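PBP domain-containing protein (PDB 3MUQ) is of unknown function but belongs to the periplasmic-binding-protein superfamily, so it probably binds a small solute between two lobes. Local coordinates at residues A[26-29]-A[30-34]; A[60-63]-A[64-68]; A[160-163]-A[164-167]; A[174-177]-A[178-181]. All blocks are in the same frame, centred on the assembly; numbering follows the deposited sequence. Where two conformers were deposited one is given.

How the contacts relate
Following the chain from the N terminus, the four contacts come in series: each closes before the next opens, so none nest or cross. Contact 1 closes the last turn of helix 20-32 and leads into strand 35-41; contact 2 turns the chain from strand 57-60 into helix 63-71. Their centres lie 27 Å apart. Contact 3 ends helix 154-163 ahead of strand 168-171, and contact 4 ends helix 172-178 ahead of strand 185-188. These two touch, with centres 13 Å apart, whereas contacts 1 and 3 are 41 Å apart, on opposite sides of the chain's centre. Contact 4 of one subunit meets contact 1 of the other, where Gln-179 bonds to Asp-31 O of the second subunit.

Contact 1 of 4, residues A[26-29]-A[30-34]; sequences PQFE and KDTGY
Phe-28 sets CG anti to its backbone N (chi1 174°), while Thr-32 carries OG1 between its own N and carbonyl carbon (chi1 66°); these torsions bring the hydroxyl over one face of the ring. Thr-32 OG1 lies toward the ring's rim, 3.5 Å from Phe-28 CZ. Thr-32 OG1 also donates to Phe-28 O at 2.9 Å. That carbonyl also accepts from Thr-32 N, and the two donors approach from opposite faces of its plane, a double grip in the last turn of helix 20-32. Thr-32 OG1 accepts from Tyr-34 N at 3.2 Å, which makes an ST turn at this helix C-terminus, where Gly-33 leaves helical geometry with positive phi and its N bonds to Glu-29 O at 2.8 Å. Beyond the turn, Tyr-34 CB packs 3.7 Å from Phe-28 CE2. On another side of the helix, Gln-27 bends at chi2 and offers NE2 to Asp-31 OD1 at 3.1 Å. The acceptor lies in the amide plane, yet NE2 reaches OD1 from above the carboxylate plane. Trp-222 NE1 bonds to OD2 and Arg-227 forms a salt bridge with OD1, tying this carboxylate to the C-terminal helices, and the Trp-222 ring meets Phe-28 edge-to-face.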
ATOM      1  N   PRO A  26       9.341  16.493   1.749  1.00 22.01           N
ATOM      2  CA  PRO A  26      10.762  16.768   1.976  1.00 27.87           C
ATOM      3  C   PRO A  26      11.652  15.650   1.444  1.00 25.27           C
ATOM      4  O   PRO A  26      12.631  15.928   0.737  1.00 19.87           O
ATOM      5  CB  PRO A  26      10.858  16.849   3.503  1.00 33.67           C
ATOM      6  CG  PRO A  26       9.501  17.331   3.930  1.00 28.37           C
ATOM      7  CD  PRO A  26       8.533  16.695   2.970  1.00 19.60           C
ATOM      8  N   GLN A  27      11.315  14.398   1.758  1.00 20.94           N
ATOM      9  CA  GLN A  27      12.114  13.285   1.251  1.00 17.37           C
ATOM     10  C   GLN A  27      12.014  13.172  -0.269  1.00 18.91           C
ATOM     11  O   GLN A  27      13.012  12.933  -0.960  1.00 21.12           O
ATOM     12  CB  GLN A  27      11.707  11.960   1.907  1.00 22.89           C
ATOM     13  CG  GLN A  27      12.709  10.822   1.636  1.00 29.91           C
ATOM     14  CD  GLN A  27      14.101  11.141   2.170  1.00 42.60           C
ATOM     15  OE1 GLN A  27      14.257  11.524   3.330  1.00 46.57           O
ATOM     16  NE2 GLN A  27      15.116  11.001   1.322  1.00 42.66           N
ATOM     17  N   PHE A  28      10.810  13.352  -0.801  1.00 14.71           N
ATOM     18  CA  PHE A  28      10.633  13.242  -2.246  1.00 15.78           C
ATOM     19  C   PHE A  28      11.450  14.290  -2.983  1.00 17.30           C
ATOM     20  O   PHE A  28      12.046  13.987  -4.015  1.00 18.64           O
ATOM     21  CB  PHE A  28       9.152  13.285  -2.644  1.00 13.32           C
ATOM     22  CG  PHE A  28       8.921  13.329  -4.123  1.00 11.70           C
ATOM     23  CD1 PHE A  28       9.169  12.215  -4.910  1.00 15.06           C
ATOM     24  CD2 PHE A  28       8.459  14.489  -4.733  1.00 11.57           C
ATOM     25  CE1 PHE A  28       8.957  12.245  -6.289  1.00 16.09           C
ATOM     26  CE2 PHE A  28       8.237  14.521  -6.117  1.00 17.05           C
ATOM     27  CZ  PHE A  28       8.499  13.398  -6.891  1.00 16.23           C
ATOM     28  N   GLU A  29      11.487  15.517  -2.464  0.51 16.40           N
ATOM     29  CA  GLU A  29      12.279  16.565  -3.114  0.51 19.46           C
ATOM     30  C   GLU A  29      13.755  16.241  -3.013  0.51 21.27           C
ATOM     31  O   GLU A  29      14.501  16.395  -3.978  0.51 23.05           O
ATOM     32  CB  GLU A  29      12.030  17.959  -2.514  0.51 18.00           C
ATOM     33  CG  GLU A  29      12.815  19.062  -3.251  0.51 25.40           C
ATOM     34  CD  GLU A  29      12.730  20.433  -2.590  0.51 28.91           C
ATOM     35  OE1 GLU A  29      11.844  20.646  -1.739  0.51 32.96           O
ATOM     36  OE2 GLU A  29      13.559  21.303  -2.924  0.51 24.04           O
ATOM     37  N   LYS A  30      14.171  15.806  -1.829  1.00 23.53           N
ATOM     38  CA  LYS A  30      15.551  15.410  -1.614  1.00 27.88           C
ATOM     39  C   LYS A  30      15.918  14.327  -2.618  1.00 30.16           C
ATOM     40  O   LYS A  30      16.982  14.366  -3.227  1.00 28.16           O
ATOM     41  CB  LYS A  30      15.720  14.880  -0.186  1.00 35.43           C
ATOM     42  CG  LYS A  30      17.090  14.293   0.138  1.00 53.21           C
ATOM     43  CD  LYS A  30      18.100  15.382   0.470  1.00 68.48           C
ATOM     44  CE  LYS A  30      19.495  14.813   0.709  1.00 74.88           C
ATOM     45  NZ  LYS A  30      20.512  15.898   0.881  1.00 77.11           N
ATOM     46  N   ASP A  31      15.030  13.357  -2.793  1.00 26.90           N
ATOM     47  CA  ASP A  31      15.321  12.227  -3.678  1.00 25.28           C
ATOM     48  C   ASP A  31      15.400  12.623  -5.149  1.00 25.02           C
ATOM     49  O   ASP A  31      16.312  12.215  -5.851  1.00 26.23           O
ATOM     50  CB  ASP A  31      14.275  11.122  -3.506  1.00 26.27           C
ATOM     51  CG  ASP A  31      14.525  10.249  -2.280  1.00 25.24           C
ATOM     52  OD1 ASP A  31      15.596  10.385  -1.666  1.00 26.32           O
ATOM     53  OD2 ASP A  31      13.655   9.413  -1.946  1.00 27.93           O
ATOM     54  N   THR A  32      14.446  13.419  -5.618  1.00 24.87           N
ATOM     55  CA  THR A  32      14.267  13.587  -7.056  1.00 23.83           C
ATOM     56  C   THR A  32      14.561  14.979  -7.619  1.00 24.57           C
ATOM     57  O   THR A  32      14.755  15.127  -8.815  1.00 29.98           O
ATOM     58  CB  THR A  32      12.833  13.241  -7.466  1.00 19.95           C
ATOM     59  OG1 THR A  32      11.943  14.202  -6.889  1.00 15.36           O
ATOM     60  CG2 THR A  32      12.468  11.850  -6.979  1.00 22.43           C
ATOM     61  N   GLY A  33      14.569  15.989  -6.764  1.00 21.52           N
ATOM     62  CA  GLY A  33      14.699  17.358  -7.218  1.00 21.64           C
ATOM     63  C   GLY A  33      13.380  17.997  -7.642  1.00 28.91           C
ATOM     64  O   GLY A  33      13.359  19.166  -8.025  1.00 24.67           O
ATOM     65  N   TYR A  34      12.276  17.255  -7.592  1.00 23.80           N
ATOM     66  CA  TYR A  34      10.997  17.861  -7.953  1.00 23.04           C
ATOM     67  C   TYR A  34      10.429  18.621  -6.768  1.00 27.13           C
ATOM     68  O   TYR A  34      10.558  18.182  -5.620  1.00 23.06           O
ATOM     69  CB  TYR A  34       9.979  16.818  -8.412  1.00 12.14           C
ATOM     70  CG  TYR A  34      10.230  16.224  -9.783  1.00 16.38           C
ATOM     71  CD1 TYR A  34      10.042  16.969 -10.948  1.00 20.93           C
ATOM     72  CD2 TYR A  34      10.635  14.912  -9.905  1.00 17.39           C
ATOM     73  CE1 TYR A  34      10.269  16.401 -12.195  1.00 25.50           C
ATOM     74  CE2 TYR A  34      10.862  14.348 -11.126  1.00 20.00           C
ATOM     75  CZ  TYR A  34      10.679  15.083 -12.266  1.00 28.57           C
ATOM     76  OH  TYR A  34      10.912  14.459 -13.470  1.00 29.30           O
TER

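Contact 2 of 4, residues A[60-63]-A[64-68]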
ATOM      1  N   THR A  60      -7.115  11.946  -3.722  1.00 13.62           N
ATOM      2  CA  THR A  60      -8.362  12.035  -2.981  1.00 13.06           C
ATOM      3  C   THR A  60      -8.682  10.678  -2.338  1.00 19.35           C
ATOM      4  O   THR A  60      -7.961   9.690  -2.535  1.00 20.28           O
ATOM      5  CB  THR A  60      -9.539  12.478  -3.891  1.00 32.84           C
ATOM      6  OG1 THR A  60      -9.646  11.584  -5.002  1.00 25.60           O
ATOM      7  CG2 THR A  60      -9.315  13.882  -4.426  1.00 29.95           C
ATOM      8  N   HIS A  61      -9.759  10.634  -1.565  1.00 17.39           N
ATOM      9  CA  HIS A  61     -10.191   9.397  -0.932  1.00 19.16           C
ATOM     10  C   HIS A  61     -11.695   9.226  -1.130  1.00 22.00           C
ATOM     11  O   HIS A  61     -12.449   9.126  -0.160  1.00 26.70           O
ATOM     12  CB  HIS A  61      -9.805   9.394   0.552  1.00 19.08           C
ATOM     13  CG  HIS A  61     -10.201  10.642   1.284  1.00 29.25           C
ATOM     14  ND1 HIS A  61      -9.404  11.766   1.323  1.00 32.95           N
ATOM     15  CD2 HIS A  61     -11.308  10.941   2.005  1.00 28.53           C
ATOM     16  CE1 HIS A  61     -10.004  12.706   2.033  1.00 30.68           C
ATOM     17  NE2 HIS A  61     -11.159  12.231   2.459  1.00 30.28           N
ATOM     18  N   ALA A  62     -12.108   9.205  -2.400  1.00 18.88           N
ATOM     19  CA  ALA A  62     -13.515   9.111  -2.808  1.00 16.40           C
ATOM     20  C   ALA A  62     -13.624   8.197  -4.020  1.00 17.15           C
ATOM     21  O   ALA A  62     -13.669   8.665  -5.158  1.00 19.44           O
ATOM     22  CB  ALA A  62     -14.067  10.502  -3.139  1.00 17.87           C
ATOM     23  N   PRO A  63     -13.656   6.874  -3.773  1.00 18.98           N
ATOM     24  CA  PRO A  63     -13.644   5.841  -4.818  1.00 15.54           C
ATOM     25  C   PRO A  63     -14.686   6.046  -5.926  1.00 17.02           C
ATOM     26  O   PRO A  63     -14.385   5.792  -7.091  1.00 21.24           O
ATOM     27  CB  PRO A  63     -13.945   4.548  -4.039  1.00 22.03           C
ATOM     28  CG  PRO A  63     -13.465   4.814  -2.650  1.00 20.57           C
ATOM     29  CD  PRO A  63     -13.671   6.295  -2.409  1.00 17.18           C
ATOM     30  N   LYS A  64     -15.892   6.483  -5.577  1.00 20.05           N
ATOM     31  CA  LYS A  64     -16.933   6.607  -6.579  1.00 20.29           C
ATOM     32  C   LYS A  64     -16.617   7.777  -7.498  1.00 21.93           C
ATOM     33  O   LYS A  64     -16.664   7.654  -8.722  1.00 22.79           O
ATOM     34  CB  LYS A  64     -18.301   6.817  -5.923  1.00 33.51           C
ATOM     35  CG  LYS A  64     -18.854   5.596  -5.205  1.00 47.99           C
ATOM     36  CD  LYS A  64     -20.281   5.845  -4.730  1.00 55.24           C
ATOM     37  CE  LYS A  64     -20.941   4.569  -4.218  1.00 57.37           C
ATOM     38  NZ  LYS A  64     -20.329   4.095  -2.952  1.00 61.95           N
ATOM     39  N   ALA A  65     -16.310   8.921  -6.896  1.00 20.30           N
ATOM     40  CA  ALA A  65     -15.967  10.098  -7.668  1.00 21.36           C
ATOM     41  C   ALA A  65     -14.720   9.822  -8.532  1.00 24.28           C
ATOM     42  O   ALA A  65     -14.663  10.213  -9.704  1.00 23.27           O
ATOM     43  CB  ALA A  65     -15.756  11.294  -6.736  1.00 19.04           C
ATOM     44  N   GLU A  66     -13.739   9.118  -7.967  1.00 19.58           N
ATOM     45  CA  GLU A  66     -12.522   8.782  -8.710  1.00 19.06           C
ATOM     46  C   GLU A  66     -12.781   7.813  -9.854  1.00 21.78           C
ATOM     47  O   GLU A  66     -12.077   7.841 -10.868  1.00 18.49           O
ATOM     48  CB  GLU A  66     -11.450   8.198  -7.779  1.00 20.13           C
ATOM     49  CG  GLU A  66     -10.986   9.163  -6.688  1.00 18.66           C
ATOM     50  CD  GLU A  66     -10.478   8.434  -5.455  1.00 26.86           C
ATOM     51  OE1 GLU A  66     -10.434   7.176  -5.482  1.00 23.25           O
ATOM     52  OE2 GLU A  66     -10.134   9.118  -4.461  1.00 20.69           O
ATOM     53  N   GLY A  67     -13.764   6.932  -9.680  1.00 22.89           N
ATOM     54  CA  GLY A  67     -14.111   5.974 -10.722  1.00 22.55           C
ATOM     55  C   GLY A  67     -14.632   6.684 -11.963  1.00 22.83           C
ATOM     56  O   GLY A  67     -14.243   6.378 -13.082  1.00 28.73           O
ATOM     57  N   THR A  68     -15.516   7.650 -11.750  1.00 23.62           N
ATOM     58  CA  THR A  68     -16.039   8.479 -12.832  1.00 22.01           C
ATOM     59  C   THR A  68     -14.915   9.301 -13.475  1.00 20.70           C
ATOM     60  O   THR A  68     -14.808   9.395 -14.707  1.00 21.16           O
ATOM     61  CB  THR A  68     -17.099   9.435 -12.278  1.00 22.37           C
ATOM     62  OG1 THR A  68     -18.173   8.672 -11.719  1.00 33.13           O
ATOM     63  CG2 THR A  68     -17.637  10.343 -13.366  1.00 20.69           C
TER
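The N-terminus of helix 63-71, reached by a short loop from strand 57-60, is organised by Glu-66 in its first turn. Its chain, extended beyond CG, runs back past Thr-60 in the opposite direction to the threonine side chain and sets OE2 between two donors. Thr-60 OG1 donates at 2.6 Å to Glu-66 OE2, approaching on the anti side, 17° out of the carboxylate plane. The second donor, Ala-62 N, lies 2.9 Å from Glu-66 OE2 and comes from above that plane, with a nearly straight N-H...O angle of 173°. Ala-62 occupies the N-cap position, and its backbone N-H is taken by this carboxylate. The exchange is reciprocal: Glu-66 N donates to Ala-62 O at 2.8 Å, almost in line with the carbonyl. One turn of helix is thereby closed by both backbone and side chain of the same glutamate. The next bond, Gly-67 N to Pro-63 O at 2.9 Å, continues the helix from its first residue. Glu-66 OE1 accepts from Gln-199 NE2 of strand 195-203, so both carboxylate oxygens are engaged. Such a turn from an inner strand of a mixed sheet into the following helix is typical of the alpha/beta lobes of periplasmic-binding-protein folds.

Contact 3 of 4, residues A[160-163]-A[164-167]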
HETATM    1  N   MSE A 160      -3.636   2.505  27.754  1.00 14.52           N
HETATM    2  CA  MSE A 160      -4.287   3.443  28.661  1.00 19.30           C
HETATM    3  C   MSE A 160      -5.804   3.213  28.674  1.00 17.05           C
HETATM    4  O   MSE A 160      -6.429   3.181  29.732  1.00 18.75           O
HETATM    5  CB  MSE A 160      -3.948   4.894  28.275  1.00 18.73           C
HETATM    6  CG  MSE A 160      -4.345   5.927  29.329  1.00 26.65           C
HETATM    7 SE   MSE A 160      -3.386   5.658  31.044  0.63 36.98          SE
HETATM    8  CE  MSE A 160      -1.608   5.739  30.325  1.00 15.52           C
ATOM      9  N   ALA A 161      -6.395   3.045  27.497  1.00 14.56           N
ATOM     10  CA  ALA A 161      -7.835   2.826  27.413  1.00 13.41           C
ATOM     11  C   ALA A 161      -8.244   1.540  28.155  1.00 16.48           C
ATOM     12  O   ALA A 161      -9.303   1.487  28.789  1.00 16.26           O
ATOM     13  CB  ALA A 161      -8.297   2.801  25.947  1.00 13.35           C
ATOM     14  N   SER A 162      -7.407   0.509  28.080  1.00 13.01           N
ATOM     15  CA  SER A 162      -7.679  -0.746  28.776  1.00 15.16           C
ATOM     16  C   SER A 162      -7.537  -0.556  30.286  1.00 15.68           C
ATOM     17  O   SER A 162      -8.367  -1.037  31.067  1.00 16.96           O
ATOM     18  CB  SER A 162      -6.742  -1.863  28.272  1.00 17.49           C
ATOM     19  OG  SER A 162      -7.051  -3.120  28.866  1.00 16.20           O
ATOM     20  N   GLU A 163      -6.485   0.144  30.704  1.00 16.34           N
ATOM     21  CA  GLU A 163      -6.272   0.384  32.130  1.00 21.17           C
ATOM     22  C   GLU A 163      -7.444   1.155  32.752  1.00 21.75           C
ATOM     23  O   GLU A 163      -7.946   0.815  33.837  1.00 20.71           O
ATOM     24  CB  GLU A 163      -4.981   1.162  32.345  1.00 19.27           C
ATOM     25  CG  GLU A 163      -4.777   1.642  33.771  1.00 22.79           C
ATOM     26  CD  GLU A 163      -4.718   0.500  34.772  1.00 28.43           C
ATOM     27  OE1 GLU A 163      -4.134  -0.553  34.446  1.00 25.84           O
ATOM     28  OE2 GLU A 163      -5.254   0.662  35.891  1.00 30.22           O
HETATM   29  N   MSE A 164      -7.892   2.192  32.054  1.00 16.43           N
HETATM   30  CA  MSE A 164      -8.937   3.051  32.596  1.00 18.45           C
HETATM   31  C   MSE A 164     -10.336   2.625  32.173  1.00 19.77           C
HETATM   32  O   MSE A 164     -11.319   3.278  32.520  1.00 19.44           O
HETATM   33  CB  MSE A 164      -8.666   4.504  32.220  1.00 15.50           C
HETATM   34  CG  MSE A 164      -7.405   5.021  32.850  1.00 24.49           C
HETATM   35 SE   MSE A 164      -7.165   6.896  32.464  0.52 36.08          SE
HETATM   36  CE  MSE A 164      -8.758   7.556  33.392  1.00 71.01           C
ATOM     37  N   GLN A 165     -10.423   1.514  31.444  1.00 21.39           N
ATOM     38  CA  GLN A 165     -11.702   1.077  30.870  1.00 22.25           C
ATOM     39  C   GLN A 165     -12.403   2.221  30.146  1.00 23.95           C
ATOM     40  O   GLN A 165     -13.526   2.603  30.481  1.00 19.94           O
ATOM     41  CB  GLN A 165     -12.610   0.488  31.955  1.00 17.92           C
ATOM     42  CG  GLN A 165     -12.125  -0.882  32.440  1.00 15.39           C
ATOM     43  CD  GLN A 165     -12.161  -1.915  31.322  1.00 21.19           C
ATOM     44  OE1 GLN A 165     -13.234  -2.404  30.954  1.00 20.41           O
ATOM     45  NE2 GLN A 165     -10.988  -2.241  30.763  1.00 21.07           N
ATOM     46  N   GLY A 166     -11.735   2.776  29.147  1.00 21.41           N
ATOM     47  CA  GLY A 166     -12.333   3.841  28.365  1.00 21.44           C
ATOM     48  C   GLY A 166     -12.406   3.533  26.882  1.00 21.15           C
ATOM     49  O   GLY A 166     -11.963   2.475  26.424  1.00 16.27           O
ATOM     50  N   TYR A 167     -12.974   4.474  26.136  1.00 18.96           N
ATOM     51  CA  TYR A 167     -13.096   4.361  24.696  1.00 14.30           C
ATOM     52  C   TYR A 167     -11.905   5.024  24.015  1.00 16.25           C
ATOM     53  O   TYR A 167     -11.306   5.943  24.557  1.00 20.31           O
ATOM     54  CB  TYR A 167     -14.369   5.065  24.232  1.00 14.43           C
ATOM     55  CG  TYR A 167     -15.644   4.420  24.735  1.00 18.73           C
ATOM     56  CD1 TYR A 167     -16.320   3.469  23.971  1.00 18.90           C
ATOM     57  CD2 TYR A 167     -16.177   4.771  25.973  1.00 17.14           C
ATOM     58  CE1 TYR A 167     -17.500   2.876  24.441  1.00 14.77           C
ATOM     59  CE2 TYR A 167     -17.355   4.193  26.449  1.00 20.14           C
ATOM     60  CZ  TYR A 167     -18.012   3.252  25.676  1.00 20.79           C
ATOM     61  OH  TYR A 167     -19.174   2.690  26.150  1.00 20.43           O
TER
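Met-160 O still receives the regular helical bond from Met-164 N, at 2.9 Å, but the chain leaves helical geometry at Gln-165, whose phi and psi are both positive (49° and 59°). This reversal turns two N-H groups back into the last turn of helix 154-163. Gly-166 N donates to Ala-161 O at 2.8 Å, in the carbonyl plane and on a lone pair. Gln-165 N makes a weak bond of 3.3 Å to Ser-162 O. The side chain of Gln-165 reinforces that second link: bent at chi2 (-63°), it turns back toward the helix and puts Gln-165 NE2 2.9 Å from Ser-162 O. Here too the donor lies in the carbonyl plane on a lone pair, and the acceptor sits in the plane of the amide. Ser-162 O is thus met by a backbone and a side-chain N-H of the same residue. NE2 also bonds to Asp-183 O, while Ser-162 OG accepts from Asp-183 N, so the loop before strand 185-188 is held against the helix end. On another side of the helix, the two selenomethionines approach through their selenium atoms, with Met-160 SE 4.2 Å from Met-164 SE. The paired backbone bonds, six-to-one and five-to-two, round a residue of positive phi identify a Schellman motif, here ending a helix and directing the chain into strand 168-171.

Contact 4 of 4, residues A[174-177]-A[178-181]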
ATOM      1  N   THR A 174      -3.302  -1.708  14.769  1.00 13.11           N
ATOM      2  CA  THR A 174      -2.717  -1.663  16.094  1.00 19.50           C
ATOM      3  C   THR A 174      -3.634  -2.438  17.030  1.00 17.82           C
ATOM      4  O   THR A 174      -3.175  -3.197  17.889  1.00 17.47           O
ATOM      5  CB  THR A 174      -2.485  -0.217  16.584  1.00 14.33           C
ATOM      6  OG1 THR A 174      -1.817   0.516  15.552  1.00 20.67           O
ATOM      7  CG2 THR A 174      -1.601  -0.216  17.849  1.00 14.21           C
ATOM      8  N   TRP A 175      -4.934  -2.282  16.816  1.00 15.72           N
ATOM      9  CA  TRP A 175      -5.935  -3.014  17.597  1.00 15.79           C
ATOM     10  C   TRP A 175      -5.703  -4.522  17.551  1.00 17.80           C
ATOM     11  O   TRP A 175      -5.725  -5.182  18.579  1.00 22.82           O
ATOM     12  CB  TRP A 175      -7.350  -2.721  17.085  1.00 15.53           C
ATOM     13  CG  TRP A 175      -8.327  -3.763  17.551  1.00 13.17           C
ATOM     14  CD1 TRP A 175      -8.989  -4.680  16.783  1.00 21.39           C
ATOM     15  CD2 TRP A 175      -8.701  -4.025  18.902  1.00 17.51           C
ATOM     16  NE1 TRP A 175      -9.775  -5.484  17.582  1.00 19.26           N
ATOM     17  CE2 TRP A 175      -9.612  -5.102  18.885  1.00 19.89           C
ATOM     18  CE3 TRP A 175      -8.364  -3.442  20.129  1.00 21.81           C
ATOM     19  CZ2 TRP A 175     -10.189  -5.611  20.049  1.00 20.78           C
ATOM     20  CZ3 TRP A 175      -8.939  -3.947  21.282  1.00 28.55           C
ATOM     21  CH2 TRP A 175      -9.847  -5.018  21.231  1.00 25.68           C
ATOM     22  N   LEU A 176      -5.484  -5.063  16.354  1.00 17.48           N
ATOM     23  CA  LEU A 176      -5.323  -6.514  16.194  1.00 21.93           C
ATOM     24  C   LEU A 176      -4.057  -7.027  16.866  1.00 20.53           C
ATOM     25  O   LEU A 176      -4.056  -8.111  17.462  1.00 18.76           O
ATOM     26  CB  LEU A 176      -5.319  -6.918  14.709  1.00 20.43           C
ATOM     27  CG  LEU A 176      -6.607  -6.652  13.929  1.00 21.37           C
ATOM     28  CD1 LEU A 176      -6.397  -6.833  12.412  1.00 17.59           C
ATOM     29  CD2 LEU A 176      -7.717  -7.563  14.436  1.00 21.74           C
ATOM     30  N   ALA A 177      -2.977  -6.257  16.756  1.00 15.83           N
ATOM     31  CA  ALA A 177      -1.710  -6.648  17.384  1.00 23.90           C
ATOM     32  C   ALA A 177      -1.782  -6.619  18.903  1.00 24.73           C
ATOM     33  O   ALA A 177      -1.080  -7.378  19.562  1.00 21.91           O
ATOM     34  CB  ALA A 177      -0.556  -5.765  16.901  1.00 19.67           C
ATOM     35  N   TYR A 178      -2.619  -5.740  19.452  1.00 23.38           N
ATOM     36  CA  TYR A 178      -2.686  -5.541  20.904  1.00 22.01           C
ATOM     37  C   TYR A 178      -3.861  -6.249  21.611  1.00 20.45           C
ATOM     38  O   TYR A 178      -3.868  -6.372  22.834  1.00 24.42           O
ATOM     39  CB  TYR A 178      -2.741  -4.037  21.225  1.00 19.33           C
ATOM     40  CG  TYR A 178      -1.398  -3.332  21.245  1.00 24.53           C
ATOM     41  CD1 TYR A 178      -0.665  -3.148  20.074  1.00 24.52           C
ATOM     42  CD2 TYR A 178      -0.866  -2.832  22.432  1.00 29.32           C
ATOM     43  CE1 TYR A 178       0.564  -2.496  20.083  1.00 15.15           C
ATOM     44  CE2 TYR A 178       0.370  -2.177  22.451  1.00 24.93           C
ATOM     45  CZ  TYR A 178       1.072  -2.015  21.271  1.00 22.78           C
ATOM     46  OH  TYR A 178       2.287  -1.369  21.264  1.00 30.65           O
ATOM     47  N   GLN A 179      -4.856  -6.706  20.859  1.00 23.29           N
ATOM     48  CA  GLN A 179      -6.111  -7.145  21.480  1.00 18.28           C
ATOM     49  C   GLN A 179      -5.890  -8.232  22.533  1.00 20.83           C
ATOM     50  O   GLN A 179      -6.606  -8.291  23.532  1.00 25.56           O
ATOM     51  CB  GLN A 179      -7.108  -7.614  20.420  1.00 19.14           C
ATOM     52  CG  GLN A 179      -6.597  -8.798  19.607  1.00 24.99           C
ATOM     53  CD  GLN A 179      -7.552  -9.203  18.515  1.00 26.37           C
ATOM     54  OE1 GLN A 179      -8.768  -9.136  18.684  1.00 25.98           O
ATOM     55  NE2 GLN A 179      -7.005  -9.630  17.381  1.00 21.74           N
ATOM     56  N   ASN A 180      -4.881  -9.068  22.328  1.00 19.35           N
ATOM     57  CA  ASN A 180      -4.616 -10.173  23.248  1.00 29.79           C
ATOM     58  C   ASN A 180      -4.319  -9.707  24.679  1.00 27.97           C
ATOM     59  O   ASN A 180      -4.476 -10.470  25.632  1.00 24.51           O
ATOM     60  CB  ASN A 180      -3.471 -11.051  22.723  1.00 39.49           C
ATOM     61  CG  ASN A 180      -2.090 -10.397  22.899  1.00 57.38           C
ATOM     62  OD1 ASN A 180      -1.690  -9.522  22.119  1.00 58.73           O
ATOM     63  ND2 ASN A 180      -1.356 -10.834  23.924  1.00 62.06           N
ATOM     64  N   LYS A 181      -3.895  -8.456  24.829  1.00 23.73           N
ATOM     65  CA  LYS A 181      -3.592  -7.923  26.155  1.00 23.55           C
ATOM     66  C   LYS A 181      -4.479  -6.729  26.543  1.00 27.55           C
ATOM     67  O   LYS A 181      -4.197  -6.024  27.509  1.00 27.35           O
ATOM     68  CB  LYS A 181      -2.107  -7.551  26.264  1.00 26.79           C
ATOM     69  CG  LYS A 181      -1.664  -6.362  25.430  1.00 35.82           C
ATOM     70  CD  LYS A 181      -0.134  -6.244  25.451  1.00 45.79           C
ATOM     71  CE  LYS A 181       0.368  -4.992  24.744  1.00 52.12           C
ATOM     72  NZ  LYS A 181       1.824  -5.069  24.400  1.00 57.44           N
TER
HETATM   73  O   HOH W   1     -10.806  -7.868  17.371  1.00 41.82           O
HETATM   74  O   HOH W   2      -3.193  -9.555  19.663  1.00 25.51           O
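Gln-179 lies across Trp-175 at about a right angle and rests its CB over one face of the indole. Gln-179 CB stands 3.8 Å from the centroid of the six-membered ring of Trp-175 and 15° off its normal, a CH-pi contact. The chain, extended beyond CG, leads off the face toward Leu-176 O, and OE1 turns back to the NE1 side of the indole, with the amide plane 51° from the ring plane. A water closes the far end: it accepts from Trp-175 NE1 at 2.6 Å and donates to Gln-179 OE1 at 2.7 Å. Gln-179 NE2 has its main partner in Asp-31 O of the second subunit and makes a weak bond of 3.3 Å to Leu-176 O, so the same side chain serves helix end and dimer interface. All this sits at the C-terminal end of helix 172-178, where the hydrogen bonding thins: Tyr-178 N donates to Thr-174 O at 3.0 Å, whereas Gln-179 N reaches Trp-175 O only in a weak, strongly bent bond. Another water donates to Leu-176 O and accepts from Asn-180 N. On the flank, Tyr-178 lies alongside Thr-174, pointing the same way, with its CD1 3.8 Å from Thr-174 CG2. With CG2 turned toward the tyrosine, Thr-174 OG1 bonds to Asp-171 OD1 just before the helix, and helix 154-163 packs against them, Leu-158 on Thr-174 and Asn-159 on Tyr-178.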